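Local coordinates for protein leucyl-trna synthetase (Plasmodium knowlesi, PDB 5FOF) that probably hydrolyses mischarged tRNA(Leu) as the editing domain of the cytosolic leucyl-tRNA synthetase, the enzyme that joins leucine to its tRNA, at residues V180-Y185 / L194-M199. Sequence-based numbering, arbitrary orientation.
Sequences VGLRTY and LYILPM
With chi1 at 52°, Thr184 holds OG1 between its backbone N and carbonyl carbon, above the carbonyl plane of Leu194, where it donates to Leu194 O at 2.7 Å. The same oxygen also accepts from the backbone N of Thr184, which lies nearly in line with the C=O bond although the N-H points off that line, so two donors from one residue grip it from different directions. The other branch, CG2, lies 3.8 Å from both CG1 and CD1 of Ile196. Ile196 in turn has CG1 anti to its carbonyl carbon (chi1 -64°) and CD1 extended beyond it, 3.7 Å from Leu182 CB. Thr184 and Ile196 belong to a beta hairpin of strands 183-185 and 194-198, in which Thr184 and Leu194 form an antiparallel hydrogen-bonded pair, completed by Leu194 N to Thr184 O, and Arg183 and Tyr195 the non-hydrogen-bonded pair beside it. The hairpin joins strand 33-40 to strand 94-97. Ahead of strand 183-185, Leu182 O accepts from Ile196 N over 3.2 Å, and Gly181 N makes a nearly straight bond to Ile196 O. On the face with Arg183, the Tyr195 ring receives Gly181 O at its edge, in plane, 3.4 Å from CD2, and stacks on Phe245. Val180 CG2 meets Pro198 CB at 4.0 Å.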
ATOM      1  N   VAL A 180      -9.947   1.167   8.285  1.00 40.30           N
ATOM      2  CA  VAL A 180      -9.452   2.443   8.803  1.00 43.72           C
ATOM      3  C   VAL A 180      -9.223   2.367  10.317  1.00 45.28           C
ATOM      4  O   VAL A 180     -10.004   1.769  11.052  1.00 45.60           O
ATOM      5  CB  VAL A 180     -10.374   3.615   8.400  1.00 45.11           C
ATOM      6  CG1 VAL A 180     -10.078   4.893   9.184  1.00 46.12           C
ATOM      7  CG2 VAL A 180     -10.198   3.891   6.919  1.00 47.93           C
ATOM      8  N   GLY A 181      -8.119   2.961  10.752  1.00 46.96           N
ATOM      9  CA  GLY A 181      -7.696   2.925  12.137  1.00 45.95           C
ATOM     10  C   GLY A 181      -6.855   1.735  12.564  1.00 44.49           C
ATOM     11  O   GLY A 181      -6.309   1.764  13.661  1.00 42.58           O
ATOM     12  N   LEU A 182      -6.738   0.698  11.728  1.00 44.58           N
ATOM     13  CA  LEU A 182      -5.889  -0.444  12.066  1.00 45.63           C
ATOM     14  C   LEU A 182      -4.461  -0.008  12.239  1.00 50.54           C
ATOM     15  O   LEU A 182      -3.925   0.729  11.406  1.00 49.73           O
ATOM     16  CB  LEU A 182      -5.891  -1.533  10.999  1.00 45.02           C
ATOM     17  CG  LEU A 182      -6.679  -2.807  11.264  1.00 48.16           C
ATOM     18  CD1 LEU A 182      -6.276  -3.848  10.218  1.00 48.63           C
ATOM     19  CD2 LEU A 182      -6.494  -3.353  12.681  1.00 45.57           C
ATOM     20  N   ARG A 183      -3.854  -0.498  13.313  1.00 55.49           N
ATOM     21  CA  ARG A 183      -2.466  -0.224  13.629  1.00 56.57           C
ATOM     22  C   ARG A 183      -1.655  -1.089  12.679  1.00 50.51           C
ATOM     23  O   ARG A 183      -1.953  -2.263  12.511  1.00 45.05           O
ATOM     24  CB  ARG A 183      -2.167  -0.586  15.090  1.00 67.27           C
ATOM     25  CG  ARG A 183      -1.067   0.251  15.711  1.00 78.96           C
ATOM     26  CD  ARG A 183      -0.623  -0.288  17.061  1.00 89.22           C
ATOM     27  NE  ARG A 183       0.766   0.082  17.327  1.00100.51           N
ATOM     28  CZ  ARG A 183       1.480  -0.323  18.376  1.00106.77           C
ATOM     29  NH1 ARG A 183       0.943  -1.113  19.307  1.00112.33           N
ATOM     30  NH2 ARG A 183       2.745   0.079  18.502  1.00106.58           N
ATOM     31  N   THR A 184      -0.657  -0.487  12.042  1.00 48.28           N
ATOM     32  CA  THR A 184       0.099  -1.129  10.974  1.00 46.80           C
ATOM     33  C   THR A 184       1.555  -0.697  11.023  1.00 46.59           C
ATOM     34  O   THR A 184       1.888   0.375  11.553  1.00 47.24           O
ATOM     35  CB  THR A 184      -0.480  -0.798   9.567  1.00 47.20           C
ATOM     36  OG1 THR A 184      -0.634   0.621   9.401  1.00 53.22           O
ATOM     37  CG2 THR A 184      -1.841  -1.467   9.354  1.00 45.58           C
ATOM     38  N   TYR A 185       2.433  -1.526  10.477  1.00 43.67           N
ATOM     39  CA  TYR A 185       3.817  -1.104  10.306  1.00 44.26           C
ATOM     40  C   TYR A 185       4.376  -1.612   8.985  1.00 42.17           C
ATOM     41  O   TYR A 185       3.804  -2.492   8.362  1.00 39.17           O
ATOM     42  CB  TYR A 185       4.658  -1.560  11.507  1.00 44.04           C
ATOM     43  CG  TYR A 185       4.830  -3.051  11.651  1.00 43.89           C
ATOM     44  CD1 TYR A 185       3.890  -3.826  12.345  1.00 46.41           C
ATOM     45  CD2 TYR A 185       5.940  -3.688  11.126  1.00 44.03           C
ATOM     46  CE1 TYR A 185       4.059  -5.201  12.496  1.00 45.79           C
ATOM     47  CE2 TYR A 185       6.120  -5.057  11.261  1.00 45.98           C
ATOM     48  CZ  TYR A 185       5.182  -5.811  11.951  1.00 47.86           C
ATOM     49  OH  TYR A 185       5.370  -7.169  12.066  1.00 50.95           O
ATOM     50  N   LEU A 194       1.947   3.133  12.497  1.00 63.34           N
ATOM     51  CA  LEU A 194       1.276   3.721  11.336  1.00 58.08           C
ATOM     52  C   LEU A 194      -0.148   3.244  11.331  1.00 53.76           C
ATOM     53  O   LEU A 194      -0.405   2.096  11.667  1.00 54.84           O
ATOM     54  CB  LEU A 194       1.936   3.275  10.035  1.00 57.09           C
ATOM     55  CG  LEU A 194       3.467   3.280  10.040  1.00 58.14           C
ATOM     56  CD1 LEU A 194       3.969   3.009   8.626  1.00 59.62           C
ATOM     57  CD2 LEU A 194       4.053   4.569  10.617  1.00 53.87           C
ATOM     58  N   TYR A 195      -1.067   4.126  10.958  1.00 48.65           N
ATOM     59  CA  TYR A 195      -2.484   3.812  10.981  1.00 47.91           C
ATOM     60  C   TYR A 195      -3.044   3.845   9.561  1.00 49.13           C
ATOM     61  O   TYR A 195      -2.463   4.485   8.656  1.00 44.88           O
ATOM     62  CB  TYR A 195      -3.232   4.776  11.904  1.00 50.75           C
ATOM     63  CG  TYR A 195      -2.862   4.615  13.371  1.00 55.13           C
ATOM     64  CD1 TYR A 195      -1.746   5.252  13.903  1.00 58.47           C
ATOM     65  CD2 TYR A 195      -3.628   3.816  14.228  1.00 56.38           C
ATOM     66  CE1 TYR A 195      -1.391   5.091  15.242  1.00 61.34           C
ATOM     67  CE2 TYR A 195      -3.287   3.654  15.565  1.00 57.08           C
ATOM     68  CZ  TYR A 195      -2.164   4.289  16.075  1.00 57.90           C
ATOM     69  OH  TYR A 195      -1.815   4.142  17.410  1.00 54.28           O
ATOM     70  N   ILE A 196      -4.159   3.134   9.372  1.00 44.99           N
ATOM     71  CA  ILE A 196      -4.850   3.124   8.097  1.00 43.09           C
ATOM     72  C   ILE A 196      -5.799   4.317   8.103  1.00 44.87           C
ATOM     73  O   ILE A 196      -6.654   4.440   8.991  1.00 45.51           O
ATOM     74  CB  ILE A 196      -5.548   1.783   7.838  1.00 42.38           C
ATOM     75  CG1 ILE A 196      -4.483   0.686   7.744  1.00 41.42           C
ATOM     76  CG2 ILE A 196      -6.338   1.792   6.524  1.00 42.31           C
ATOM     77  CD1 ILE A 196      -5.031  -0.695   7.470  1.00 40.98           C
ATOM     78  N   LEU A 197      -5.589   5.217   7.147  1.00 44.03           N
ATOM     79  CA  LEU A 197      -6.376   6.431   7.001  1.00 45.80           C
ATOM     80  C   LEU A 197      -7.141   6.371   5.690  1.00 47.05           C
ATOM     81  O   LEU A 197      -6.712   5.685   4.761  1.00 47.94           O
ATOM     82  CB  LEU A 197      -5.465   7.659   6.980  1.00 47.66           C
ATOM     83  CG  LEU A 197      -4.755   8.058   8.271  1.00 49.20           C
ATOM     84  CD1 LEU A 197      -4.086   9.405   8.066  1.00 48.96           C
ATOM     85  CD2 LEU A 197      -5.697   8.106   9.474  1.00 49.73           C
ATOM     86  N   PRO A 198      -8.263   7.104   5.592  1.00 46.33           N
ATOM     87  CA  PRO A 198      -9.091   7.070   4.395  1.00 46.73           C
ATOM     88  C   PRO A 198      -8.711   8.127   3.368  1.00 44.90           C
ATOM     89  O   PRO A 198      -8.603   9.293   3.725  1.00 46.44           O
ATOM     90  CB  PRO A 198     -10.475   7.369   4.957  1.00 48.73           C
ATOM     91  CG  PRO A 198     -10.213   8.304   6.084  1.00 47.26           C
ATOM     92  CD  PRO A 198      -8.870   7.941   6.638  1.00 47.22           C
ATOM     93  N   MET A 199      -8.508   7.716   2.112  1.00 45.22           N
ATOM     94  CA  MET A 199      -8.345   8.656   0.970  1.00 47.17           C
ATOM     95  C   MET A 199      -9.361   8.309  -0.148  1.00 45.77           C
ATOM     96  O   MET A 199      -9.292   7.238  -0.738  1.00 47.28           O
ATOM     97  CB  MET A 199      -6.912   8.629   0.435  1.00 45.36           C
ATOM     98  CG  MET A 199      -6.688   9.555  -0.758  1.00 48.20           C
ATOM     99  SD  MET A 199      -4.984   9.676  -1.349  1.00 45.68           S
ATOM    100  CE  MET A 199      -4.367  11.109  -0.498  1.00 48.42           C
TER